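Local coordinates for protein prenylcyclase (Actinoplanes teichomyceticus, PDB 6IJ1) that probably acts on isoprenoid substrates as a cyclase or prenyltransferase, at residues A[182-187]-A[219-224]; A[205-210]-A[256-261]; A[29-34]-A[65-70]. One frame throughout, in Å; residues are numbered along the deposited sequence.

Contact 1 of 3, residues A[182-187]-A[219-224]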
ATOM      1  N   ARG A 182     -13.281   8.520  11.219  1.00 15.94           N
ATOM      2  CA  ARG A 182     -13.383   8.280  12.651  1.00 18.93           C
ATOM      3  C   ARG A 182     -12.150   7.550  13.204  1.00 17.31           C
ATOM      4  O   ARG A 182     -11.861   7.637  14.412  1.00 21.56           O
ATOM      5  CB  ARG A 182     -14.634   7.449  12.972  1.00 24.27           C
ATOM      6  CG  ARG A 182     -15.910   8.316  12.993  1.00 30.07           C
ATOM      7  CD  ARG A 182     -17.104   7.504  13.552  1.00 37.81           C
ATOM      8  NE  ARG A 182     -17.435   6.392  12.672  1.00 39.64           N
ATOM      9  CZ  ARG A 182     -18.265   6.484  11.634  1.00 33.48           C
ATOM     10  NH1 ARG A 182     -18.878   7.630  11.361  1.00 37.87           N
ATOM     11  NH2 ARG A 182     -18.494   5.419  10.879  1.00 37.14           N
ATOM     12  N   ALA A 183     -11.377   6.873  12.344  1.00 16.88           N
ATOM     13  CA  ALA A 183     -10.196   6.161  12.815  1.00 16.00           C
ATOM     14  C   ALA A 183      -8.943   7.047  12.919  1.00 15.34           C
ATOM     15  O   ALA A 183      -7.885   6.566  13.383  1.00 17.03           O
ATOM     16  CB  ALA A 183      -9.943   4.981  11.879  1.00 16.35           C
ATOM     17  N   GLN A 184      -8.989   8.295  12.484  1.00 15.17           N
ATOM     18  CA  GLN A 184      -7.819   9.159  12.598  1.00 14.02           C
ATOM     19  C   GLN A 184      -7.527   9.435  14.064  1.00 16.55           C
ATOM     20  O   GLN A 184      -8.439   9.689  14.846  1.00 19.63           O
ATOM     21  CB  GLN A 184      -8.047  10.497  11.869  1.00 16.92           C
ATOM     22  CG  GLN A 184      -6.801  11.323  11.747  1.00 16.06           C
ATOM     23  CD  GLN A 184      -7.024  12.627  10.995  1.00 16.07           C
ATOM     24  OE1 GLN A 184      -8.194  13.098  10.871  1.00 18.66           O
ATOM     25  NE2 GLN A 184      -5.954  13.202  10.468  1.00 16.02           N
ATOM     26  N   ARG A 185      -6.268   9.373  14.442  1.00 17.05           N
ATOM     27  CA  ARG A 185      -5.905   9.643  15.830  1.00 18.01           C
ATOM     28  C   ARG A 185      -5.863  11.151  16.040  1.00 19.67           C
ATOM     29  O   ARG A 185      -5.698  11.905  15.094  1.00 19.22           O
ATOM     30  CB  ARG A 185      -4.523   9.030  16.134  1.00 19.67           C
ATOM     31  CG  ARG A 185      -4.502   7.500  15.966  1.00 21.30           C
ATOM     32  CD  ARG A 185      -5.129   6.805  17.164  1.00 36.15           C
ATOM     33  NE  ARG A 185      -5.194   5.320  17.129  1.00 46.45           N
ATOM     34  CZ  ARG A 185      -4.142   4.499  17.168  1.00 52.71           C
ATOM     35  NH1 ARG A 185      -2.892   4.977  17.159  1.00 47.06           N
ATOM     36  NH2 ARG A 185      -4.336   3.183  17.167  1.00 47.10           N
ATOM     37  N   PRO A 186      -5.996  11.605  17.292  1.00 22.70           N
ATOM     38  CA  PRO A 186      -5.951  13.052  17.560  1.00 22.73           C
ATOM     39  C   PRO A 186      -4.643  13.693  17.199  1.00 21.00           C
ATOM     40  O   PRO A 186      -4.634  14.910  16.942  1.00 25.30           O
ATOM     41  CB  PRO A 186      -6.168  13.152  19.069  1.00 23.73           C
ATOM     42  CG  PRO A 186      -6.742  11.875  19.485  1.00 28.18           C
ATOM     43  CD  PRO A 186      -6.255  10.815  18.490  1.00 24.32           C
ATOM     44  N   THR A 187      -3.556  12.931  17.148  1.00 19.95           N
ATOM     45  CA  THR A 187      -2.271  13.476  16.723  1.00 20.59           C
ATOM     46  C   THR A 187      -2.163  13.598  15.200  1.00 19.08           C
ATOM     47  O   THR A 187      -1.196  14.182  14.709  1.00 21.04           O
ATOM     48  CB  THR A 187      -1.151  12.622  17.302  1.00 27.16           C
ATOM     49  OG1 THR A 187      -1.501  11.253  17.167  1.00 28.67           O
ATOM     50  CG2 THR A 187      -0.967  12.952  18.827  1.00 30.99           C
ATOM     51  N   ARG A 219      -7.090  15.969   6.427  1.00 14.99           N
ATOM     52  CA  ARG A 219      -5.857  16.024   5.602  1.00 14.98           C
ATOM     53  C   ARG A 219      -4.882  17.067   6.149  1.00 18.74           C
ATOM     54  O   ARG A 219      -3.693  16.798   6.146  1.00 18.82           O
ATOM     55  CB  ARG A 219      -6.208  16.258   4.133  1.00 30.00           C
ATOM     56  CG  ARG A 219      -6.817  15.031   3.477  1.00 30.00           C
ATOM     57  CD  ARG A 219      -7.114  15.260   2.020  1.00 30.00           C
ATOM     58  NE  ARG A 219      -8.355  15.980   1.847  1.00 30.00           N
ATOM     59  CZ  ARG A 219      -8.518  16.952   0.974  1.00 30.00           C
ATOM     60  NH1 ARG A 219      -7.462  17.505   0.410  1.00 30.00           N
ATOM     61  NH2 ARG A 219      -9.731  17.347   0.653  1.00 30.00           N
ATOM     62  N   ALA A 220      -5.385  18.215   6.592  1.00 15.48           N
ATOM     63  CA  ALA A 220      -4.495  19.262   7.140  1.00 17.27           C
ATOM     64  C   ALA A 220      -3.824  18.767   8.424  1.00 18.59           C
ATOM     65  O   ALA A 220      -2.658  19.082   8.623  1.00 19.47           O
ATOM     66  CB  ALA A 220      -5.279  20.525   7.388  1.00 18.08           C
ATOM     67  N   ALA A 221      -4.564  18.048   9.268  1.00 17.67           N
ATOM     68  CA  ALA A 221      -4.008  17.530  10.537  1.00 16.25           C
ATOM     69  C   ALA A 221      -2.952  16.463  10.234  1.00 18.56           C
ATOM     70  O   ALA A 221      -1.909  16.467  10.879  1.00 18.25           O
ATOM     71  CB  ALA A 221      -5.111  16.979  11.400  1.00 20.17           C
ATOM     72  N   ALA A 222      -3.228  15.599   9.263  1.00 16.28           N
ATOM     73  CA  ALA A 222      -2.271  14.530   8.904  1.00 16.48           C
ATOM     74  C   ALA A 222      -1.003  15.140   8.303  1.00 17.67           C
ATOM     75  O   ALA A 222       0.077  14.621   8.567  1.00 17.80           O
ATOM     76  CB  ALA A 222      -2.921  13.573   7.941  1.00 15.65           C
ATOM     77  N   ALA A 223      -1.144  16.184   7.491  1.00 16.24           N
ATOM     78  CA  ALA A 223       0.048  16.797   6.866  1.00 14.99           C
ATOM     79  C   ALA A 223       0.952  17.348   7.966  1.00 16.07           C
ATOM     80  O   ALA A 223       2.163  17.238   7.848  1.00 17.62           O
ATOM     81  CB  ALA A 223      -0.366  17.877   5.899  1.00 17.04           C
ATOM     82  N   ARG A 224       0.349  17.941   8.989  1.00 17.30           N
ATOM     83  CA  ARG A 224       1.124  18.495  10.088  1.00 18.23           C
ATOM     84  C   ARG A 224       1.835  17.383  10.867  1.00 18.35           C
ATOM     85  O   ARG A 224       3.013  17.523  11.227  1.00 19.09           O
ATOM     86  CB  ARG A 224       0.238  19.312  11.021  1.00 18.97           C
ATOM     87  CG  ARG A 224      -0.025  20.714  10.428  1.00 20.79           C
ATOM     88  CD  ARG A 224      -1.445  21.235  10.653  1.00 20.01           C
ATOM     89  NE  ARG A 224      -1.433  22.643  10.225  1.00 22.07           N
ATOM     90  CZ  ARG A 224      -1.677  23.047   8.991  1.00 21.14           C
ATOM     91  NH1 ARG A 224      -1.964  22.134   8.033  1.00 19.25           N
ATOM     92  NH2 ARG A 224      -1.608  24.382   8.668  1.00 21.12           N
TER
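Gln184 reaches from its loop to helix 216-229 and meets Ala221 and Ala222 there with the nitrogen end of its amide. These meetings are van der Waals contacts: Gln184 NE2 lies 4.0 Å from Ala221 CB and 3.8 Å from Ala222 N. The side chain is stretched to get there. CG stands anti to the backbone N (chi1 -170°) and the chain runs straight on beyond it, so the amide ends up against the small methyl groups of the helix.

The polar work is done by partners just beyond the two segments. Gln184 NE2 donates to Ala218 O, earlier in the same helix, and to Gly188 O in its own loop, while Trp190 touches both Gln184 and Ala222.

On the helix itself, Arg224 NH1 bonds Ala220 O at 3.2 Å, nearly straight (164°). It comes from the face opposite to that used by Arg224 N.

Gln184, Gly188 and Trp190 have the Gln-x3-Gly-x-Trp spacing of the QW motifs of triterpene cyclases. One amide nitrogen, bonded to both a loop carbonyl and a helix carbonyl, ties the loop after helix 173-182 to helix 216-229.

Contact 2 of 3, residues A[205-210]-A[256-261]. With IMD (imidazole), chain B.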
ATOM      1  N   ALA A 205      -4.425   7.220   3.253  1.00 14.96           N
ATOM      2  CA  ALA A 205      -5.676   7.848   3.680  1.00 13.92           C
ATOM      3  C   ALA A 205      -5.807   9.248   3.090  1.00 14.95           C
ATOM      4  O   ALA A 205      -6.838   9.606   2.493  1.00 15.39           O
ATOM      5  CB  ALA A 205      -5.741   7.920   5.187  1.00 16.21           C
ATOM      6  N   VAL A 206      -4.747  10.054   3.187  1.00 15.40           N
ATOM      7  CA  VAL A 206      -4.941  11.430   2.717  1.00 14.16           C
ATOM      8  C   VAL A 206      -5.026  11.506   1.213  1.00 15.13           C
ATOM      9  O   VAL A 206      -5.717  12.368   0.668  1.00 16.83           O
ATOM     10  CB  VAL A 206      -3.856  12.377   3.266  1.00 16.73           C
ATOM     11  CG1 VAL A 206      -3.992  12.468   4.746  1.00 16.90           C
ATOM     12  CG2 VAL A 206      -2.424  12.022   2.821  1.00 15.72           C
ATOM     13  N   GLU A 207      -4.301  10.658   0.474  1.00 13.92           N
ATOM     14  CA  GLU A 207      -4.449  10.646  -0.967  1.00 13.77           C
ATOM     15  C   GLU A 207      -5.847  10.163  -1.368  1.00 15.70           C
ATOM     16  O   GLU A 207      -6.470  10.727  -2.284  1.00 16.56           O
ATOM     17  CB  GLU A 207      -3.358   9.753  -1.588  1.00 16.20           C
ATOM     18  CG  GLU A 207      -1.963  10.433  -1.423  1.00 18.27           C
ATOM     19  CD  GLU A 207      -0.852   9.670  -2.056  1.00 23.56           C
ATOM     20  OE1 GLU A 207      -1.096   8.532  -2.521  1.00 23.64           O
ATOM     21  OE2 GLU A 207       0.275  10.178  -2.074  1.00 19.19           O
ATOM     22  N   SER A 208      -6.355   9.130  -0.689  1.00 14.17           N
ATOM     23  CA  SER A 208      -7.718   8.678  -0.972  1.00 14.62           C
ATOM     24  C   SER A 208      -8.745   9.743  -0.668  1.00 17.10           C
ATOM     25  O   SER A 208      -9.719   9.888  -1.441  1.00 18.71           O
ATOM     26  CB  SER A 208      -8.026   7.447  -0.137  1.00 14.89           C
ATOM     27  OG  SER A 208      -7.308   6.312  -0.709  1.00 14.99           O
ATOM     28  N   LEU A 209      -8.583  10.432   0.474  1.00 16.80           N
ATOM     29  CA  LEU A 209      -9.583  11.399   0.947  1.00 17.45           C
ATOM     30  C   LEU A 209      -9.513  12.682   0.151  1.00 19.98           C
ATOM     31  O   LEU A 209     -10.487  13.475   0.193  1.00 19.87           O
ATOM     32  CB  LEU A 209      -9.382  11.668   2.437  1.00 17.33           C
ATOM     33  CG  LEU A 209      -9.694  10.590   3.513  1.00 19.48           C
ATOM     34  CD1 LEU A 209      -9.050  10.785   4.891  1.00 22.52           C
ATOM     35  CD2 LEU A 209     -11.204  10.354   3.738  1.00 22.62           C
ATOM     36  N   ALA A 210      -8.423  12.927  -0.575  1.00 20.02           N
ATOM     37  CA  ALA A 210      -8.326  14.171  -1.357  1.00 19.53           C
ATOM     38  C   ALA A 210      -9.372  14.198  -2.438  1.00 20.74           C
ATOM     39  O   ALA A 210      -9.664  15.253  -2.977  1.00 23.53           O
ATOM     40  CB  ALA A 210      -6.943  14.287  -1.958  1.00 23.89           C
ATOM     41  N   VAL A 256       2.516  14.953   3.672  1.00 14.90           N
ATOM     42  CA  VAL A 256       2.668  16.410   3.781  1.00 15.83           C
ATOM     43  C   VAL A 256       2.037  17.079   2.583  1.00 18.29           C
ATOM     44  O   VAL A 256       1.434  18.165   2.703  1.00 17.55           O
ATOM     45  CB  VAL A 256       4.160  16.755   3.885  1.00 13.47           C
ATOM     46  CG1 VAL A 256       4.304  18.312   3.867  1.00 16.48           C
ATOM     47  CG2 VAL A 256       4.713  16.285   5.170  1.00 15.39           C
ATOM     48  N   ALA A 257       2.209  16.493   1.400  1.00 14.77           N
ATOM     49  CA  ALA A 257       1.751  17.082   0.153  1.00 16.96           C
ATOM     50  C   ALA A 257       0.227  17.185   0.089  1.00 19.25           C
ATOM     51  O   ALA A 257      -0.269  17.895  -0.812  1.00 21.10           O
ATOM     52  CB  ALA A 257       2.299  16.287  -1.032  1.00 18.26           C
ATOM     53  N   GLN A 258      -0.507  16.610   1.053  1.00 15.91           N
ATOM     54  CA  GLN A 258      -1.962  16.804   1.077  1.00 18.02           C
ATOM     55  C   GLN A 258      -2.425  17.873   2.040  1.00 20.05           C
ATOM     56  O   GLN A 258      -3.640  18.024   2.257  1.00 19.03           O
ATOM     57  CB  GLN A 258      -2.684  15.472   1.336  1.00 17.91           C
ATOM     58  CG  GLN A 258      -2.516  14.454   0.169  1.00 18.75           C
ATOM     59  CD  GLN A 258      -2.915  14.875  -1.251  1.00 27.67           C
ATOM     60  OE1 GLN A 258      -3.850  15.602  -1.427  1.00 25.75           O
ATOM     61  NE2 GLN A 258      -2.181  14.393  -2.251  1.00 33.38           N
ATOM     62  N   GLY A 259      -1.497  18.675   2.563  1.00 18.18           N
ATOM     63  CA  GLY A 259      -1.861  19.925   3.213  1.00 17.13           C
ATOM     64  C   GLY A 259      -2.345  20.962   2.229  1.00 17.19           C
ATOM     65  O   GLY A 259      -2.428  20.781   1.015  1.00 20.22           O
ATOM     66  N   GLU A 260      -2.647  22.120   2.829  1.00 18.20           N
ATOM     67  CA  GLU A 260      -3.102  23.272   2.070  1.00 18.44           C
ATOM     68  C   GLU A 260      -1.993  23.819   1.166  1.00 18.35           C
ATOM     69  O   GLU A 260      -0.830  23.433   1.275  1.00 18.80           O
ATOM     70  CB  GLU A 260      -3.632  24.341   3.043  1.00 21.35           C
ATOM     71  CG  GLU A 260      -2.498  25.051   3.866  1.00 19.15           C
ATOM     72  CD  GLU A 260      -2.236  24.408   5.217  1.00 19.82           C
ATOM     73  OE1 GLU A 260      -2.444  23.179   5.432  1.00 18.42           O
ATOM     74  OE2 GLU A 260      -1.829  25.165   6.146  1.00 21.45           O
ATOM     75  N   PRO A 261      -2.298  24.699   0.230  1.00 18.43           N
ATOM     76  CA  PRO A 261      -1.259  25.240  -0.651  1.00 18.92           C
ATOM     77  C   PRO A 261      -0.078  25.817   0.116  1.00 20.02           C
ATOM     78  O   PRO A 261      -0.231  26.594   1.072  1.00 20.95           O
ATOM     79  CB  PRO A 261      -1.989  26.348  -1.432  1.00 22.25           C
ATOM     80  CG  PRO A 261      -3.445  25.813  -1.443  1.00 20.62           C
ATOM     81  CD  PRO A 261      -3.669  25.101  -0.188  1.00 18.38           C
TER
HETATM   82  N1  IMD B 401      -4.586   5.919  -2.045  1.00 17.87           N
HETATM   83  C2  IMD B 401      -3.288   5.992  -2.502  1.00 18.39           C
HETATM   84  N3  IMD B 401      -2.956   4.772  -3.002  1.00 18.33           N
HETATM   85  C4  IMD B 401      -4.048   3.978  -2.894  1.00 15.56           C
HETATM   86  C5  IMD B 401      -5.096   4.659  -2.292  1.00 14.26           C
HETATM   87  O   HOH W   1       0.475  12.906  -1.815  1.00 20.93           O
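Gln258 turns the carbonyl oxygen of its amide onto a methyl group, with OE1 3.4 Å from Ala210 CB, while the nitrogen of the same amide reaches Glu207 through water. That water accepts from Gln258 NE2 at 3.1 Å and donates to Glu207 OE2 at 2.7 Å. The carboxylate and amide planes stand 82° apart, and the two side chains cross at about a right angle. The other oxygen, Glu207 OE1, is in a salt bridge with Arg254.

Below the amide the contact is apolar. Val206 CG2 packs 3.6 Å from Gln258 CG and also touches Gln258 CB. The bend of Gln258 at chi2 (-55°) brings OE1 to Ala210 CB and NE2 toward the side of Glu207. The residue itself sits in a type I turn from Val256 to Gly259, closed by Gly259 N to Val256 O. With an alanine here the bridging water would probably lose its amide donor, and Val206 CG2 would be left without the CG methylene that packs on it.

Beside Glu207, an imidazole, probably from the crystallisation liquor, gives a weak hydrogen bond from N1 to Ser208 OG at 3.1 Å.

The glutamine thus serves two chemistries, its methylenes covering a buried valine and its amide joining the turn to a carboxylate indirectly, through a single water.

Contact 3 of 3, residues A[29-34]-A[65-70]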
ATOM      1  N   GLY A  29       6.061 -10.074 -18.087  1.00 24.13           N
ATOM      2  CA  GLY A  29       5.730  -8.695 -17.772  1.00 26.83           C
ATOM      3  C   GLY A  29       5.317  -8.453 -16.326  1.00 21.26           C
ATOM      4  O   GLY A  29       5.172  -7.275 -15.945  1.00 23.17           O
ATOM      5  N   ARG A  30       5.102  -9.505 -15.536  1.00 21.63           N
ATOM      6  CA  ARG A  30       4.609  -9.301 -14.180  1.00 19.54           C
ATOM      7  C   ARG A  30       5.781  -8.915 -13.257  1.00 21.20           C
ATOM      8  O   ARG A  30       6.958  -8.950 -13.622  1.00 20.24           O
ATOM      9  CB  ARG A  30       3.878 -10.534 -13.662  1.00 24.83           C
ATOM     10  CG  ARG A  30       4.743 -11.675 -13.335  1.00 39.27           C
ATOM     11  CD  ARG A  30       3.966 -12.987 -13.048  1.00 41.33           C
ATOM     12  NE  ARG A  30       4.804 -13.920 -12.265  1.00 47.16           N
ATOM     13  CZ  ARG A  30       5.685 -14.768 -12.802  1.00 51.70           C
ATOM     14  NH1 ARG A  30       5.838 -14.808 -14.133  1.00 47.90           N
ATOM     15  NH2 ARG A  30       6.418 -15.562 -12.015  1.00 52.41           N
ATOM     16  N   TRP A  31       5.436  -8.440 -12.058  1.00 18.60           N
ATOM     17  CA  TRP A  31       6.445  -8.212 -11.027  1.00 17.76           C
ATOM     18  C   TRP A  31       6.088  -9.067  -9.823  1.00 18.58           C
ATOM     19  O   TRP A  31       4.908  -9.254  -9.488  1.00 20.13           O
ATOM     20  CB  TRP A  31       6.501  -6.755 -10.601  1.00 15.79           C
ATOM     21  CG  TRP A  31       7.011  -5.849 -11.647  1.00 16.61           C
ATOM     22  CD1 TRP A  31       8.318  -5.585 -11.919  1.00 18.13           C
ATOM     23  CD2 TRP A  31       6.238  -5.059 -12.580  1.00 17.46           C
ATOM     24  NE1 TRP A  31       8.430  -4.672 -12.956  1.00 19.21           N
ATOM     25  CE2 TRP A  31       7.162  -4.335 -13.380  1.00 16.95           C
ATOM     26  CE3 TRP A  31       4.855  -4.865 -12.803  1.00 18.73           C
ATOM     27  CZ2 TRP A  31       6.754  -3.459 -14.436  1.00 19.88           C
ATOM     28  CZ3 TRP A  31       4.453  -3.992 -13.832  1.00 19.41           C
ATOM     29  CH2 TRP A  31       5.395  -3.297 -14.624  1.00 18.86           C
ATOM     30  N   VAL A  32       7.125  -9.559  -9.123  1.00 18.48           N
ATOM     31  CA  VAL A  32       6.904 -10.312  -7.886  1.00 17.50           C
ATOM     32  C   VAL A  32       7.813  -9.751  -6.785  1.00 17.95           C
ATOM     33  O   VAL A  32       8.888  -9.205  -7.050  1.00 19.46           O
ATOM     34  CB  VAL A  32       7.136 -11.835  -8.016  1.00 17.91           C
ATOM     35  CG1 VAL A  32       6.272 -12.395  -9.217  1.00 18.31           C
ATOM     36  CG2 VAL A  32       8.628 -12.153  -8.248  1.00 19.52           C
ATOM     37  N   ASP A  33       7.341  -9.837  -5.557  1.00 15.84           N
ATOM     38  CA  ASP A  33       8.170  -9.395  -4.434  1.00 15.84           C
ATOM     39  C   ASP A  33       7.667 -10.080  -3.175  1.00 15.30           C
ATOM     40  O   ASP A  33       6.613 -10.706  -3.150  1.00 15.47           O
ATOM     41  CB  ASP A  33       8.147  -7.870  -4.273  1.00 14.62           C
ATOM     42  CG  ASP A  33       9.431  -7.292  -3.667  1.00 15.37           C
ATOM     43  OD1 ASP A  33      10.228  -8.067  -3.116  1.00 16.36           O
ATOM     44  OD2 ASP A  33       9.561  -6.032  -3.728  1.00 15.00           O
ATOM     45  N   TYR A  34       8.442  -9.922  -2.097  1.00 13.93           N
ATOM     46  CA  TYR A  34       8.229 -10.592  -0.813  1.00 13.79           C
ATOM     47  C   TYR A  34       8.554 -12.081  -0.922  1.00 16.06           C
ATOM     48  O   TYR A  34       8.794 -12.610  -2.012  1.00 17.72           O
ATOM     49  CB  TYR A  34       6.826 -10.319  -0.198  1.00 13.85           C
ATOM     50  CG  TYR A  34       6.681  -8.889   0.273  1.00 13.39           C
ATOM     51  CD1 TYR A  34       6.261  -7.896  -0.601  1.00 13.95           C
ATOM     52  CD2 TYR A  34       7.009  -8.558   1.565  1.00 13.53           C
ATOM     53  CE1 TYR A  34       6.151  -6.557  -0.165  1.00 13.00           C
ATOM     54  CE2 TYR A  34       6.921  -7.200   2.019  1.00 12.24           C
ATOM     55  CZ  TYR A  34       6.481  -6.256   1.144  1.00 12.97           C
ATOM     56  OH  TYR A  34       6.393  -4.920   1.543  1.00 14.97           O
ATOM     57  N   ARG A  65       0.364  -0.808 -18.520  1.00 19.11           N
ATOM     58  CA  ARG A  65      -0.814  -1.283 -19.267  1.00 22.42           C
ATOM     59  C   ARG A  65      -0.729  -2.771 -19.584  1.00 19.63           C
ATOM     60  O   ARG A  65      -1.736  -3.502 -19.500  1.00 21.12           O
ATOM     61  CB  ARG A  65      -0.973  -0.452 -20.553  1.00 21.20           C
ATOM     62  CG  ARG A  65      -1.416   0.940 -20.287  1.00 23.68           C
ATOM     63  CD  ARG A  65      -1.259   1.870 -21.508  1.00 29.72           C
ATOM     64  NE  ARG A  65      -1.865   3.166 -21.195  1.00 35.59           N
ATOM     65  CZ  ARG A  65      -1.386   4.083 -20.342  1.00 39.64           C
ATOM     66  NH1 ARG A  65      -0.251   3.885 -19.672  1.00 32.62           N
ATOM     67  NH2 ARG A  65      -2.066   5.219 -20.139  1.00 35.15           N
ATOM     68  N   ALA A  66       0.489  -3.273 -19.890  1.00 20.06           N
ATOM     69  CA  ALA A  66       0.668  -4.704 -20.086  1.00 22.27           C
ATOM     70  C   ALA A  66       0.291  -5.483 -18.823  1.00 22.51           C
ATOM     71  O   ALA A  66      -0.328  -6.547 -18.881  1.00 23.31           O
ATOM     72  CB  ALA A  66       2.115  -4.960 -20.515  1.00 24.05           C
ATOM     73  N   ALA A  67       0.654  -4.950 -17.649  1.00 19.55           N
ATOM     74  CA  ALA A  67       0.306  -5.596 -16.391  1.00 19.40           C
ATOM     75  C   ALA A  67      -1.196  -5.621 -16.150  1.00 17.76           C
ATOM     76  O   ALA A  67      -1.732  -6.612 -15.636  1.00 18.22           O
ATOM     77  CB  ALA A  67       1.006  -4.848 -15.236  1.00 20.63           C
ATOM     78  N   MET A  68      -1.898  -4.519 -16.467  1.00 17.83           N
ATOM     79  CA  MET A  68      -3.348  -4.544 -16.355  1.00 17.21           C
ATOM     80  C   MET A  68      -3.940  -5.660 -17.210  1.00 17.64           C
ATOM     81  O   MET A  68      -4.796  -6.411 -16.737  1.00 18.83           O
ATOM     82  CB  MET A  68      -3.926  -3.190 -16.773  1.00 18.97           C
ATOM     83  CG  MET A  68      -5.440  -3.150 -16.684  1.00 19.91           C
ATOM     84  SD  MET A  68      -6.154  -2.697 -15.078  1.00 19.36           S
ATOM     85  CE  MET A  68      -6.418  -4.245 -14.318  1.00 20.54           C
ATOM     86  N   ASP A  69      -3.440  -5.799 -18.456  1.00 20.08           N
ATOM     87  CA  ASP A  69      -3.927  -6.900 -19.301  1.00 22.92           C
ATOM     88  C   ASP A  69      -3.656  -8.263 -18.696  1.00 21.11           C
ATOM     89  O   ASP A  69      -4.482  -9.164 -18.822  1.00 22.70           O
ATOM     90  CB  ASP A  69      -3.272  -6.856 -20.677  1.00 21.49           C
ATOM     91  CG  ASP A  69      -3.735  -5.713 -21.498  1.00 29.24           C
ATOM     92  OD1 ASP A  69      -4.882  -5.278 -21.256  1.00 30.96           O
ATOM     93  OD2 ASP A  69      -2.948  -5.259 -22.363  1.00 31.44           O
ATOM     94  N   LEU A  70      -2.500  -8.438 -18.010  1.00 19.50           N
ATOM     95  CA  LEU A  70      -2.211  -9.712 -17.354  1.00 21.68           C
ATOM     96  C   LEU A  70      -3.117  -9.980 -16.160  1.00 18.76           C
ATOM     97  O   LEU A  70      -3.420 -11.138 -15.837  1.00 21.95           O
ATOM     98  CB  LEU A  70      -0.751  -9.736 -16.851  1.00 22.95           C
ATOM     99  CG  LEU A  70       0.396  -9.678 -17.840  1.00 29.75           C
ATOM    100  CD1 LEU A  70       1.654  -9.537 -17.049  1.00 29.38           C
ATOM    101  CD2 LEU A  70       0.463 -10.955 -18.707  1.00 34.61           C
TER
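Trp31 brings the CZ3 corner of its indole to Ala67 CB, 3.8 Å away, with the methyl lying oblique to the ring. One face of the indole carries Gly29 O, 3.9 Å above the plane and displaced toward the rim, so the loop folds back over its own tryptophan. The ring N-H, at NE1, donates to Leu21 O.

Leu70 makes the second half of the contact. Its CD1 reaches the peptide between Gly29 and Arg30, 3.8 Å from Arg30 N and 3.9 Å from Gly29 C, and it also touches Arg30 CB. Beyond CB, Arg30 turns away from helix 58-71: with CG between the backbone N and the carbonyl carbon (chi1 73°), its extended chain carries the guanidinium away. Gly29 fits for two reasons. Its backbone angles (phi 105°) would jam a side chain against the preceding carbonyl oxygen, and a CB would in any case press on Leu70 CD1.

The spacing Gly-x-Trp, with Arg25 four residues before the glycine and touching the Trp31 side chain, resembles a QW motif with arginine in the glutamine's place.

Around the contact, Val48 and Leu52 of helix 42-52 and Leu327 of helix 327-341 pack on Trp31, and Thr45 touches both Arg30 and Ala67. The loop after helix 10-23 is therefore wedged among helices 42-52, 58-71 and 327-341.

In the fold
Contacts 1 and 2 are neighbours, their centres 11 Å apart, and their segments interleave along the chain. They join directly: Arg224 NH2 makes a salt bridge with Glu260 OE2 at 2.6 Å, and Ala222 CB packs on Val206 CG1 at 3.5 Å, so helix 216-229 shares its packing with helix 198-209 and the turn at 256-261. Contact 3 closes earlier in the chain and touches neither; its centre lies about 34 Å from that of contact 1, on the opposite side of the chain's centre, and about 28 Å from that of contact 2. The imidazole belongs to contact 2. A Gly-x-Trp sequence lies in contact 3 and just after the 182-187 segment of contact 1.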